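Long-range contacts in uncharacterized protein (Bacteroides dorei DSM 17855, PDB 5TGF), which is of unknown function but belongs to the beta-lactamase family, is probably a serine hydrolase, and has a calcium-binding site: residues 169-174 and 184-189; 60-65 and 208-213; 119-124 and 194-199; 68-73 and 227-232. One frame throughout, in Å; residues are numbered along the deposited sequence.

How the contacts relate
Helix 60-74 is the first part of the chain to enter these contacts, and it supplies one side of two of them. Residues 60-65 close a long loop with helix 207-218 (contact 2). Residues 68-73 close another with the turn leading into helix 231-238 (contact 4). Their segments alternate along the chain, so these two closures cross. Contact 3 lies within both loops and joins the segment before helix 125-133 to the start of helix 198-201. Contact 1 is the innermost closure, between helix 167-179 and the loop that follows it. It touches the other three: S184 OG meets D209 of contact 2, N123 of contact 3 holds V189 N, and L174 packs on A70 and V71 of contact 4.

Contact 1: residues 169-174 and 184-189; sequences PLFQEL and SHFAPV
Q172 and S184 make the polar half of this contact. Q172 NE2 donates to S184 O at 2.8 Å, with an N-H...O angle of 153°. The acceptor lies in the amide plane of Q172, while the donor is tilted out of the plane of the S184 carbonyl. The glutamine chain is bent at its second torsion (chi2 -62°), which turns the amide back toward the loop. A water continues the link. It accepts from S184 N at 3.2 Å and lies 3.1 Å from Q172 OE1. Outside the two segments, E168 joins the same network: its carboxylate takes Q172 NE2 on one oxygen and F186 N on the other.

The aromatic half is F171 against F186. The pair is T-shaped, with centroids 5.0 Å apart and planes at 83°. F186 presents its CD2-CE2 edge over the centre of the F171 face, and F186 CD2 lies 3.7 Å from F171 CD2. S184 adds a methylene at the rim of the same ring, with its CB 3.9 Å from F171 CE2. S184 OG is turned to other partners, D209 and T205.

The loop after helix 167-179 is thus held to that helix in two ways. A buried T-shaped ring pair forms the apolar part, and the Q172 amide and its water engage S184 N and O.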
loop_
_atom_site.group_PDB
_atom_site.type_symbol
_atom_site.label_atom_id
_atom_site.label_comp_id
_atom_site.label_asym_id
_atom_site.label_seq_id
_atom_site.Cartn_x
_atom_site.Cartn_y
_atom_site.Cartn_z
ATOM N N PRO A 169 -15.176 6.067 7.434
ATOM C CA PRO A 169 -15.184 7.206 8.354
ATOM C C PRO A 169 -13.949 7.265 9.239
ATOM O O PRO A 169 -13.440 8.374 9.495
ATOM C CB PRO A 169 -16.435 6.964 9.212
ATOM C CG PRO A 169 -17.307 6.125 8.406
ATOM C CD PRO A 169 -16.482 5.397 7.382
ATOM N N LEU A 170 -13.422 6.113 9.628
ATOM C CA LEU A 170 -12.162 6.074 10.361
ATOM C C LEU A 170 -10.995 6.661 9.582
ATOM O O LEU A 170 -10.175 7.401 10.121
ATOM C CB LEU A 170 -11.819 4.657 10.808
ATOM C CG LEU A 170 -12.645 4.107 11.969
ATOM C CD1 LEU A 170 -12.303 2.644 12.111
ATOM C CD2 LEU A 170 -12.329 4.890 13.268
ATOM N N PHE A 171 -10.912 6.336 8.299
ATOM C CA PHE A 171 -9.866 6.899 7.469
ATOM C C PHE A 171 -9.940 8.419 7.473
ATOM O O PHE A 171 -8.912 9.081 7.561
ATOM C CB PHE A 171 -9.992 6.387 6.035
ATOM C CG PHE A 171 -9.123 7.119 5.049
ATOM C CD1 PHE A 171 -7.759 7.266 5.261
ATOM C CD2 PHE A 171 -9.674 7.623 3.881
ATOM C CE1 PHE A 171 -6.977 7.967 4.344
ATOM C CE2 PHE A 171 -8.909 8.326 2.992
ATOM C CZ PHE A 171 -7.540 8.469 3.214
ATOM N N GLN A 172 -11.145 8.968 7.335
ATOM C CA GLN A 172 -11.306 10.414 7.282
ATOM C C GLN A 172 -10.966 11.016 8.657
ATOM O O GLN A 172 -10.285 12.007 8.724
ATOM C CB GLN A 172 -12.726 10.810 6.863
ATOM C CG GLN A 172 -13.151 10.316 5.461
ATOM C CD GLN A 172 -12.290 10.871 4.328
ATOM O OE1 GLN A 172 -11.710 11.962 4.426
ATOM N NE2 GLN A 172 -12.285 10.160 3.206
ATOM N N GLU A 173 -11.418 10.391 9.726
ATOM C CA GLU A 173 -11.202 10.954 11.068
ATOM C C GLU A 173 -9.712 10.921 11.472
ATOM O O GLU A 173 -9.162 11.937 11.913
ATOM C CB GLU A 173 -12.065 10.241 12.098
ATOM C CG GLU A 173 -11.808 10.711 13.529
ATOM C CD GLU A 173 -12.392 9.786 14.589
ATOM O OE1 GLU A 173 -13.182 8.871 14.244
ATOM O OE2 GLU A 173 -12.050 9.975 15.787
ATOM N N LEU A 174 -9.060 9.786 11.254
ATOM C CA LEU A 174 -7.741 9.504 11.829
ATOM C C LEU A 174 -6.539 9.834 10.929
ATOM O O LEU A 174 -5.435 10.028 11.427
ATOM C CB LEU A 174 -7.668 8.020 12.212
ATOM C CG LEU A 174 -8.647 7.543 13.270
ATOM C CD1 LEU A 174 -8.435 6.075 13.560
ATOM C CD2 LEU A 174 -8.512 8.357 14.555
ATOM N N SER A 184 -9.693 12.094 -1.005
ATOM C CA SER A 184 -9.398 10.674 -0.930
ATOM C C SER A 184 -10.527 9.869 -0.303
ATOM O O SER A 184 -11.204 10.353 0.605
ATOM C CB SER A 184 -8.110 10.444 -0.147
ATOM O OG SER A 184 -7.022 11.033 -0.818
ATOM N N HIS A 185 -10.718 8.627 -0.754
ATOM C CA HIS A 185 -11.644 7.696 -0.088
ATOM C C HIS A 185 -11.402 6.250 -0.531
ATOM O O HIS A 185 -10.970 6.014 -1.665
ATOM C CB HIS A 185 -13.105 8.042 -0.363
ATOM C CG HIS A 185 -13.416 8.330 -1.789
ATOM N ND1 HIS A 185 -13.598 7.337 -2.726
ATOM C CD2 HIS A 185 -13.552 9.501 -2.450
ATOM C CE1 HIS A 185 -13.866 7.884 -3.896
ATOM N NE2 HIS A 185 -13.795 9.193 -3.769
ATOM N N PHE A 186 -11.651 5.312 0.380
ATOM C CA PHE A 186 -11.640 3.859 0.100
ATOM C C PHE A 186 -12.987 3.331 -0.370
ATOM O O PHE A 186 -13.046 2.308 -1.048
ATOM C CB PHE A 186 -11.228 3.097 1.363
ATOM C CG PHE A 186 -9.760 3.192 1.694
ATOM C CD1 PHE A 186 -8.846 2.291 1.154
ATOM C CD2 PHE A 186 -9.285 4.178 2.570
ATOM C CE1 PHE A 186 -7.502 2.330 1.544
ATOM C CE2 PHE A 186 -7.942 4.226 2.933
ATOM C CZ PHE A 186 -7.052 3.320 2.408
ATOM N N ALA A 187 -14.062 4.011 0.024
ATOM C CA ALA A 187 -15.430 3.627 -0.326
ATOM C C ALA A 187 -16.188 4.885 -0.710
ATOM O O ALA A 187 -15.853 5.972 -0.204
ATOM C CB ALA A 187 -16.104 2.974 0.873
ATOM N N PRO A 188 -17.213 4.758 -1.573
ATOM C CA PRO A 188 -17.639 3.502 -2.205
ATOM C C PRO A 188 -16.624 2.963 -3.199
ATOM O O PRO A 188 -15.845 3.728 -3.813
ATOM C CB PRO A 188 -18.939 3.877 -2.918
ATOM C CG PRO A 188 -18.819 5.337 -3.183
ATOM C CD PRO A 188 -17.954 5.929 -2.101
ATOM N N VAL A 189 -16.644 1.646 -3.326
ATOM C CA VAL A 189 -15.720 0.886 -4.161
ATOM C C VAL A 189 -16.144 0.990 -5.619
ATOM O O VAL A 189 -17.298 0.726 -5.934
ATOM C CB VAL A 189 -15.718 -0.575 -3.681
ATOM C CG1 VAL A 189 -14.858 -1.470 -4.547
ATOM C CG2 VAL A 189 -15.254 -0.620 -2.247
HETATM O O HOH W 1 -10.358 13.186 1.890
#

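Contact 2: residues 60-65 and 208-213; sequences GKWVAA and NDYIRF
Y210 OH sits against W62 at the start of helix 60-74. It hydrogen-bonds to the backbone O of A59, just ahead of 60-65, and lies 3.6 Å from W62 CB. The Y210 and W62 side chains run roughly perpendicular. On its way the tyrosine ring meets V63, whose CG2 is 3.6 Å from Y210 CE2. Y210 also stacks on F305 of strand 302-307, and W62 touches I296 of strand 293-297, so the helix pair lies against the six-stranded sheet.

F213, one turn further along helix 207-218, meets both W62 and V63. Its CG stands anti to the backbone N (chi1 174°), which brings the ring against them. There it is used on both a face and an edge. V63 CG2 sits over the centre of the face, 3.8 Å from the ring centroid and almost on the normal, a CH-pi contact. The edge points at the face of W62, with the planes at 83° and the F213 centroid 5.2 Å from that of the five-membered indole ring. F213 CE2 is 3.8 Å from W62 CG, toward the rim of the indole. F213 CZ is 3.7 Å from V63 CA, so the ring reaches the backbone of helix 60-74.

The two helix segments approach to 11.6 Å between axes and cross at 51°, a gap bridged by large side chains. No hydrogen bond joins them. K61, the lysine of a possible SxxK motif, starts away from this contact, and its NZ hydrogen-bonds S58 OG, Y147 OH and G200 O. The interface is therefore apolar, and its one polar tip, Y210 OH, is satisfied by A59 O.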
loop_
_atom_site.group_PDB
_atom_site.type_symbol
_atom_site.label_atom_id
_atom_site.label_comp_id
_atom_site.label_asym_id
_atom_site.label_seq_id
_atom_site.Cartn_x
_atom_site.Cartn_y
_atom_site.Cartn_z
ATOM N N GLY A 60 -3.190 1.982 -2.051
ATOM C CA GLY A 60 -3.945 2.142 -0.813
ATOM C C GLY A 60 -3.635 1.195 0.333
ATOM O O GLY A 60 -4.032 1.485 1.462
ATOM N N LYS A 61 -2.905 0.094 0.095
ATOM C CA LYS A 61 -2.584 -0.837 1.187
ATOM C C LYS A 61 -1.776 -0.129 2.273
ATOM O O LYS A 61 -1.996 -0.363 3.453
ATOM C CB LYS A 61 -1.856 -2.090 0.687
ATOM C CG LYS A 61 -2.749 -3.095 -0.015
ATOM C CD LYS A 61 -1.990 -4.373 -0.400
ATOM C CE LYS A 61 -2.892 -5.448 -0.988
ATOM N NZ LYS A 61 -3.420 -5.160 -2.345
ATOM N N TRP A 62 -0.863 0.734 1.853
ATOM C CA TRP A 62 -0.015 1.498 2.777
ATOM C C TRP A 62 -0.876 2.393 3.653
ATOM O O TRP A 62 -0.703 2.451 4.856
ATOM C CB TRP A 62 0.999 2.323 1.992
ATOM C CG TRP A 62 2.239 2.750 2.763
ATOM C CD1 TRP A 62 2.464 2.708 4.142
ATOM C CD2 TRP A 62 3.434 3.251 2.183
ATOM N NE1 TRP A 62 3.745 3.130 4.421
ATOM C CE2 TRP A 62 4.350 3.496 3.246
ATOM C CE3 TRP A 62 3.818 3.515 0.873
ATOM C CZ2 TRP A 62 5.632 3.992 3.021
ATOM C CZ3 TRP A 62 5.099 3.958 0.640
ATOM C CH2 TRP A 62 6.005 4.184 1.721
ATOM N N VAL A 63 -1.772 3.126 3.018
ATOM C CA VAL A 63 -2.717 4.018 3.725
ATOM C C VAL A 63 -3.655 3.224 4.632
ATOM O O VAL A 63 -3.912 3.616 5.763
ATOM C CB VAL A 63 -3.514 4.894 2.740
ATOM C CG1 VAL A 63 -4.475 5.816 3.506
ATOM C CG2 VAL A 63 -2.565 5.681 1.842
ATOM N N ALA A 64 -4.143 2.082 4.171
ATOM C CA ALA A 64 -5.059 1.286 5.006
ATOM C C ALA A 64 -4.377 0.708 6.242
ATOM O O ALA A 64 -4.939 0.716 7.352
ATOM C CB ALA A 64 -5.684 0.183 4.169
ATOM N N ALA A 65 -3.136 0.254 6.086
ATOM C CA ALA A 65 -2.338 -0.170 7.233
ATOM C C ALA A 65 -2.140 0.992 8.238
ATOM O O ALA A 65 -2.164 0.771 9.462
ATOM C CB ALA A 65 -0.988 -0.692 6.769
ATOM N N ASN A 208 -1.633 15.350 -4.657
ATOM C CA ASN A 208 -1.470 16.258 -3.521
ATOM C C ASN A 208 -1.852 15.573 -2.216
ATOM O O ASN A 208 -1.131 15.694 -1.241
ATOM C CB ASN A 208 -2.279 17.557 -3.712
ATOM C CG ASN A 208 -1.709 18.443 -4.812
ATOM O OD1 ASN A 208 -0.532 18.327 -5.180
ATOM N ND2 ASN A 208 -2.563 19.299 -5.392
ATOM N N ASP A 209 -2.937 14.795 -2.219
ATOM C CA ASP A 209 -3.342 14.061 -1.033
ATOM C C ASP A 209 -2.286 13.044 -0.610
ATOM O O ASP A 209 -1.911 12.989 0.561
ATOM C CB ASP A 209 -4.675 13.362 -1.244
ATOM C CG ASP A 209 -5.855 14.285 -1.044
ATOM O OD1 ASP A 209 -5.669 15.536 -0.907
ATOM O OD2 ASP A 209 -6.970 13.736 -1.008
ATOM N N TYR A 210 -1.814 12.212 -1.539
ATOM C CA TYR A 210 -0.957 11.101 -1.136
ATOM C C TYR A 210 0.440 11.587 -0.710
ATOM O O TYR A 210 1.076 11.005 0.164
ATOM C CB TYR A 210 -0.838 10.065 -2.287
ATOM C CG TYR A 210 -0.504 8.666 -1.835
ATOM C CD1 TYR A 210 0.787 8.329 -1.446
ATOM C CD2 TYR A 210 -1.458 7.652 -1.847
ATOM C CE1 TYR A 210 1.114 7.037 -1.088
ATOM C CE2 TYR A 210 -1.142 6.368 -1.424
ATOM C CZ TYR A 210 0.135 6.067 -1.045
ATOM O OH TYR A 210 0.442 4.806 -0.595
ATOM N N ILE A 211 0.898 12.680 -1.304
ATOM C CA ILE A 211 2.155 13.296 -0.867
ATOM C C ILE A 211 2.073 13.724 0.613
ATOM O O ILE A 211 3.056 13.622 1.326
ATOM C CB ILE A 211 2.524 14.479 -1.811
ATOM C CG1 ILE A 211 3.190 13.936 -3.090
ATOM C CG2 ILE A 211 3.506 15.455 -1.170
ATOM C CD1 ILE A 211 4.607 13.379 -2.879
ATOM N N ARG A 212 0.918 14.222 1.059
ATOM C CA ARG A 212 0.745 14.562 2.488
ATOM C C ARG A 212 0.892 13.360 3.389
ATOM O O ARG A 212 1.541 13.438 4.462
ATOM C CB ARG A 212 -0.604 15.257 2.770
ATOM C CG ARG A 212 -0.785 16.587 2.052
ATOM C CD ARG A 212 -2.253 16.980 2.005
ATOM N NE ARG A 212 -2.405 18.293 1.401
ATOM C CZ ARG A 212 -2.444 19.428 2.077
ATOM N NH1 ARG A 212 -2.422 19.426 3.390
ATOM N NH2 ARG A 212 -2.528 20.566 1.429
ATOM N N PHE A 213 0.303 12.239 2.964
ATOM C CA PHE A 213 0.445 10.967 3.652
ATOM C C PHE A 213 1.912 10.515 3.775
ATOM O O PHE A 213 2.348 10.144 4.858
ATOM C CB PHE A 213 -0.362 9.869 2.904
ATOM C CG PHE A 213 -0.153 8.491 3.461
ATOM C CD1 PHE A 213 -0.711 8.126 4.668
ATOM C CD2 PHE A 213 0.697 7.585 2.823
ATOM C CE1 PHE A 213 -0.475 6.873 5.218
ATOM C CE2 PHE A 213 0.940 6.317 3.364
ATOM C CZ PHE A 213 0.353 5.961 4.570
#

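Contact 3: residues 119-124 and 194-199; sequences VDNYNH and GHAPML
The D120 side chain crosses P197 at about a right angle. With chi1 at 177° the carboxylate swings beside its own carbonyl carbon, and D120 CG lies 3.7 Å from P197 CB. The backbone of D120 meets the same proline: P197 CA makes a CA-H...O contact with D120 O at 3.5 Å. A cis peptide bond joins A196 to P197.

D120 OD1 is the polar centre. It accepts from Y122 N at 3.0 Å, which closes an Asx turn. It also accepts from a water at 2.7 Å. That water donates to Y122 O at 2.8 Å and accepts from M198 N at 2.9 Å. One water therefore ties the turn to the first residue of helix 198-201, right after P197 at the N-cap.

Two more side chains make contact further along. N121 brings its amide oxygen OD1 to within 3.2 Å of A196 CB. M198, a selenomethionine, is extended through its first two torsions and bends at the last (chi3 -69°). This places its CE methyl 3.3 Å from N123 O, also near the backbone of Y122 and H124.

The turn lies just before helix 125-133, where Y122 OH bonds to E131 and D120 packs on A128. Helix 150-163 closes the side next to D120 and P197: L150 touches D120, Q153 packs on P197 and M198, and Q153 NE2 gives D120 OD2 a weak hydrogen bond. L199 continues inward from the contact onto A64 and I68 of helix 60-74.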
loop_
_atom_site.group_PDB
_atom_site.type_symbol
_atom_site.label_atom_id
_atom_site.label_comp_id
_atom_site.label_asym_id
_atom_site.label_seq_id
_atom_site.Cartn_x
_atom_site.Cartn_y
_atom_site.Cartn_z
ATOM N N VAL A 119 -16.846 -11.365 -7.026
ATOM C CA VAL A 119 -15.819 -10.356 -6.743
ATOM C C VAL A 119 -16.211 -9.583 -5.473
ATOM O O VAL A 119 -17.356 -9.152 -5.346
ATOM C CB VAL A 119 -15.718 -9.327 -7.867
ATOM C CG1 VAL A 119 -14.561 -8.364 -7.586
ATOM C CG2 VAL A 119 -15.524 -10.014 -9.214
ATOM N N ASP A 120 -15.306 -9.461 -4.517
ATOM C CA ASP A 120 -15.587 -8.660 -3.294
ATOM C C ASP A 120 -15.539 -7.177 -3.639
ATOM O O ASP A 120 -14.445 -6.644 -3.823
ATOM C CB ASP A 120 -14.552 -8.942 -2.186
ATOM C CG ASP A 120 -14.768 -8.084 -0.921
ATOM O OD1 ASP A 120 -15.397 -6.999 -1.026
ATOM O OD2 ASP A 120 -14.295 -8.478 0.191
ATOM N N ASN A 121 -16.722 -6.573 -3.836
ATOM C CA ASN A 121 -16.889 -5.129 -4.051
ATOM C C ASN A 121 -17.686 -4.514 -2.877
ATOM O O ASN A 121 -18.286 -3.447 -3.018
ATOM C CB ASN A 121 -17.645 -4.850 -5.365
ATOM C CG ASN A 121 -16.848 -5.222 -6.597
ATOM O OD1 ASN A 121 -15.644 -5.011 -6.649
ATOM N ND2 ASN A 121 -17.528 -5.729 -7.617
ATOM N N TYR A 122 -17.678 -5.164 -1.724
ATOM C CA TYR A 122 -18.515 -4.726 -0.596
ATOM C C TYR A 122 -18.179 -3.302 -0.152
ATOM O O TYR A 122 -17.034 -2.967 0.007
ATOM C CB TYR A 122 -18.332 -5.661 0.593
ATOM C CG TYR A 122 -19.018 -7.022 0.416
ATOM C CD1 TYR A 122 -20.375 -7.147 0.661
ATOM C CD2 TYR A 122 -18.310 -8.154 0.046
ATOM C CE1 TYR A 122 -21.014 -8.369 0.562
ATOM C CE2 TYR A 122 -18.930 -9.384 -0.056
ATOM C CZ TYR A 122 -20.297 -9.484 0.192
ATOM O OH TYR A 122 -20.995 -10.688 0.121
ATOM N N ASN A 123 -19.204 -2.540 0.178
ATOM C CA ASN A 123 -19.013 -1.227 0.821
ATOM C C ASN A 123 -19.171 -1.274 2.339
ATOM O O ASN A 123 -19.001 -0.248 3.017
ATOM C CB ASN A 123 -19.951 -0.207 0.208
ATOM C CG ASN A 123 -19.586 0.119 -1.202
ATOM O OD1 ASN A 123 -18.428 0.396 -1.511
ATOM N ND2 ASN A 123 -20.571 0.171 -2.053
ATOM N N HIS A 124 -19.392 -2.467 2.883
ATOM C CA HIS A 124 -19.384 -2.654 4.327
ATOM C C HIS A 124 -18.602 -3.870 4.714
ATOM O O HIS A 124 -18.858 -4.994 4.220
ATOM C CB HIS A 124 -20.818 -2.764 4.872
ATOM C CG HIS A 124 -21.678 -1.607 4.509
ATOM N ND1 HIS A 124 -21.633 -0.407 5.186
ATOM C CD2 HIS A 124 -22.532 -1.426 3.475
ATOM C CE1 HIS A 124 -22.397 0.475 4.561
ATOM N NE2 HIS A 124 -22.956 -0.124 3.523
ATOM N N GLY A 194 -10.284 -4.290 -10.681
ATOM C CA GLY A 194 -8.987 -3.953 -10.156
ATOM C C GLY A 194 -8.931 -2.787 -9.178
ATOM O O GLY A 194 -7.821 -2.390 -8.746
ATOM N N HIS A 195 -10.092 -2.293 -8.766
ATOM C CA HIS A 195 -10.163 -1.280 -7.704
ATOM C C HIS A 195 -10.922 -1.771 -6.473
ATOM O O HIS A 195 -11.693 -1.036 -5.829
ATOM C CB HIS A 195 -10.778 0.019 -8.224
ATOM C CG HIS A 195 -10.272 0.452 -9.568
ATOM N ND1 HIS A 195 -11.115 0.897 -10.568
ATOM C CD2 HIS A 195 -9.026 0.502 -10.085
ATOM C CE1 HIS A 195 -10.405 1.175 -11.648
ATOM N NE2 HIS A 195 -9.135 0.948 -11.374
ATOM N N ALA A 196 -10.632 -3.007 -6.110
ATOM C CA ALA A 196 -11.359 -3.746 -5.080
ATOM C C ALA A 196 -10.447 -4.874 -4.596
ATOM O O ALA A 196 -9.506 -5.218 -5.310
ATOM C CB ALA A 196 -12.638 -4.330 -5.657
ATOM N N PRO A 197 -10.654 -5.398 -3.363
ATOM C CA PRO A 197 -11.661 -5.025 -2.365
ATOM C C PRO A 197 -11.307 -3.713 -1.678
ATOM O O PRO A 197 -10.281 -3.119 -2.000
ATOM C CB PRO A 197 -11.642 -6.182 -1.363
ATOM C CG PRO A 197 -10.380 -6.890 -1.578
ATOM C CD PRO A 197 -9.785 -6.491 -2.903
HETATM N N MSE A 198 -12.147 -3.263 -0.759
HETATM C CA MSE A 198 -11.994 -1.898 -0.164
HETATM C C MSE A 198 -10.563 -1.560 0.205
HETATM O O MSE A 198 -10.008 -0.553 -0.261
HETATM C CB MSE A 198 -12.934 -1.767 1.053
HETATM C CG MSE A 198 -13.006 -0.317 1.542
HETATM SE SE MSE A 198 -14.002 -0.164 3.242
HETATM C CE MSE A 198 -15.767 -0.606 2.500
ATOM N N LEU A 199 -9.986 -2.287 1.155
ATOM C CA LEU A 199 -8.698 -1.878 1.713
ATOM C C LEU A 199 -7.622 -2.172 0.676
ATOM O O LEU A 199 -6.700 -1.357 0.450
ATOM C CB LEU A 199 -8.355 -2.611 3.012
ATOM C CG LEU A 199 -8.881 -1.934 4.316
ATOM C CD1 LEU A 199 -10.397 -2.036 4.368
ATOM C CD2 LEU A 199 -8.259 -2.534 5.560
HETATM O O HOH W 2 -14.719 -4.480 -0.503
#

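Contact 4: residues 68-73 and 227-232; sequences IGAVVD and EILKPE
D73 carries most of this contact, against K230. The two side chains slide past each other in opposite directions. D73 CB lies 3.8 Å from K230 NZ. D73 CG is placed beside the backbone N (chi1 -74°) and comes within 3.6 Å of K230 CG. OD1 bonds to T233 OG1 in the first turn of helix 231-238. OD2 accepts from K230 N at 2.9 Å. That bond is nearly straight (173°), although the donor comes from above the carboxylate plane (37° out of it). A water donates to D73 OD2, also at 2.9 Å, and to I228 O at 2.7 Å. The lysine tip returns to the aspartate backbone: K230 NZ donates to a lone pair of D73 O at 3.0 Å.

Beside this polar set, L229 lays CD2 on helix 60-74, 3.4 Å from A70 N and close to the backbone of G69.

The contact fixes the last turns of helix 60-74 to the N-cap residue of helix 231-238. Helix 207-218 backs L229 through M216 and I217, and helix 167-179 backs I228. V72, one of the residues that bind calcium in this protein, lies on the same helical turn as D73; no calcium is bound in this chain.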
loop_
_atom_site.group_PDB
_atom_site.type_symbol
_atom_site.label_atom_id
_atom_site.label_comp_id
_atom_site.label_asym_id
_atom_site.label_seq_id
_atom_site.Cartn_x
_atom_site.Cartn_y
_atom_site.Cartn_z
ATOM N N ILE A 68 -5.341 1.414 10.375
ATOM C CA ILE A 68 -5.335 0.381 11.393
ATOM C C ILE A 68 -4.276 0.671 12.483
ATOM O O ILE A 68 -4.561 0.519 13.675
ATOM C CB ILE A 68 -5.145 -1.027 10.785
ATOM C CG1 ILE A 68 -6.281 -1.338 9.806
ATOM C CG2 ILE A 68 -4.982 -2.096 11.880
ATOM C CD1 ILE A 68 -6.048 -2.593 8.993
ATOM N N GLY A 69 -3.099 1.131 12.082
ATOM C CA GLY A 69 -2.108 1.577 13.050
ATOM C C GLY A 69 -2.619 2.704 13.976
ATOM O O GLY A 69 -2.276 2.749 15.167
ATOM N N ALA A 70 -3.403 3.621 13.457
ATOM C CA ALA A 70 -3.959 4.699 14.298
ATOM C C ALA A 70 -4.991 4.159 15.324
ATOM O O ALA A 70 -5.107 4.660 16.456
ATOM C CB ALA A 70 -4.550 5.795 13.440
ATOM N N VAL A 71 -5.674 3.090 14.954
ATOM C CA VAL A 71 -6.575 2.405 15.862
ATOM C C VAL A 71 -5.793 1.634 16.914
ATOM O O VAL A 71 -6.122 1.681 18.112
ATOM C CB VAL A 71 -7.545 1.476 15.075
ATOM C CG1 VAL A 71 -8.388 0.634 16.010
ATOM C CG2 VAL A 71 -8.415 2.311 14.154
ATOM N N VAL A 72 -4.734 0.943 16.500
ATOM C CA VAL A 72 -3.865 0.253 17.437
ATOM C C VAL A 72 -3.297 1.233 18.478
ATOM O O VAL A 72 -3.174 0.881 19.637
ATOM C CB VAL A 72 -2.740 -0.487 16.715
ATOM C CG1 VAL A 72 -1.591 -0.861 17.657
ATOM C CG2 VAL A 72 -3.314 -1.710 15.998
ATOM N N ASP A 73 -2.950 2.426 18.040
ATOM C CA ASP A 73 -2.433 3.454 18.935
ATOM C C ASP A 73 -3.460 3.898 20.011
ATOM O O ASP A 73 -3.060 4.328 21.084
ATOM C CB ASP A 73 -1.952 4.671 18.128
ATOM C CG ASP A 73 -0.626 4.419 17.388
ATOM O OD1 ASP A 73 0.013 3.365 17.602
ATOM O OD2 ASP A 73 -0.230 5.268 16.559
ATOM N N GLU A 227 0.937 14.140 16.568
ATOM C CA GLU A 227 1.358 12.761 16.422
ATOM C C GLU A 227 0.239 11.979 15.725
ATOM O O GLU A 227 -0.728 11.575 16.354
ATOM C CB GLU A 227 1.652 12.155 17.795
ATOM C CG GLU A 227 2.421 10.851 17.730
ATOM C CD GLU A 227 3.063 10.466 19.062
ATOM O OE1 GLU A 227 2.335 9.888 19.889
ATOM O OE2 GLU A 227 4.279 10.735 19.279
ATOM N N ILE A 228 0.374 11.764 14.428
ATOM C CA ILE A 228 -0.691 11.086 13.661
ATOM C C ILE A 228 -0.584 9.574 13.868
ATOM O O ILE A 228 -1.578 8.885 14.093
ATOM C CB ILE A 228 -0.617 11.459 12.163
ATOM C CG1 ILE A 228 -0.647 12.977 11.993
ATOM C CG2 ILE A 228 -1.737 10.762 11.385
ATOM C CD1 ILE A 228 -1.876 13.620 12.581
ATOM N N LEU A 229 0.638 9.072 13.838
ATOM C CA LEU A 229 0.950 7.724 14.276
ATOM C C LEU A 229 2.094 7.794 15.281
ATOM O O LEU A 229 2.984 8.632 15.158
ATOM C CB LEU A 229 1.396 6.876 13.061
ATOM C CG LEU A 229 0.275 6.539 12.056
ATOM C CD1 LEU A 229 0.921 5.937 10.802
ATOM C CD2 LEU A 229 -0.760 5.607 12.693
ATOM N N LYS A 230 2.113 6.865 16.221
ATOM C CA LYS A 230 3.260 6.746 17.113
ATOM C C LYS A 230 4.508 6.259 16.381
ATOM O O LYS A 230 4.415 5.449 15.448
ATOM C CB LYS A 230 2.928 5.794 18.236
ATOM C CG LYS A 230 1.857 6.313 19.151
ATOM C CD LYS A 230 1.960 5.603 20.478
ATOM C CE LYS A 230 0.760 5.924 21.354
ATOM N NZ LYS A 230 -0.106 4.725 21.463
ATOM N N PRO A 231 5.689 6.761 16.770
ATOM C CA PRO A 231 6.918 6.353 16.098
ATOM C C PRO A 231 7.097 4.856 16.056
ATOM O O PRO A 231 7.507 4.316 15.009
ATOM C CB PRO A 231 8.025 6.995 16.952
ATOM C CG PRO A 231 7.371 8.137 17.635
ATOM C CD PRO A 231 5.955 7.705 17.882
ATOM N N GLU A 232 6.743 4.167 17.146
ATOM C CA GLU A 232 6.870 2.707 17.180
ATOM C C GLU A 232 5.965 1.998 16.175
ATOM O O GLU A 232 6.284 0.924 15.683
ATOM C CB GLU A 232 6.606 2.141 18.582
ATOM C CG GLU A 232 5.289 2.553 19.201
ATOM C CD GLU A 232 5.415 3.792 20.096
ATOM O OE1 GLU A 232 6.296 4.663 19.836
ATOM O OE2 GLU A 232 4.588 3.896 21.031
HETATM O O HOH W 3 -2.140 7.410 16.326
#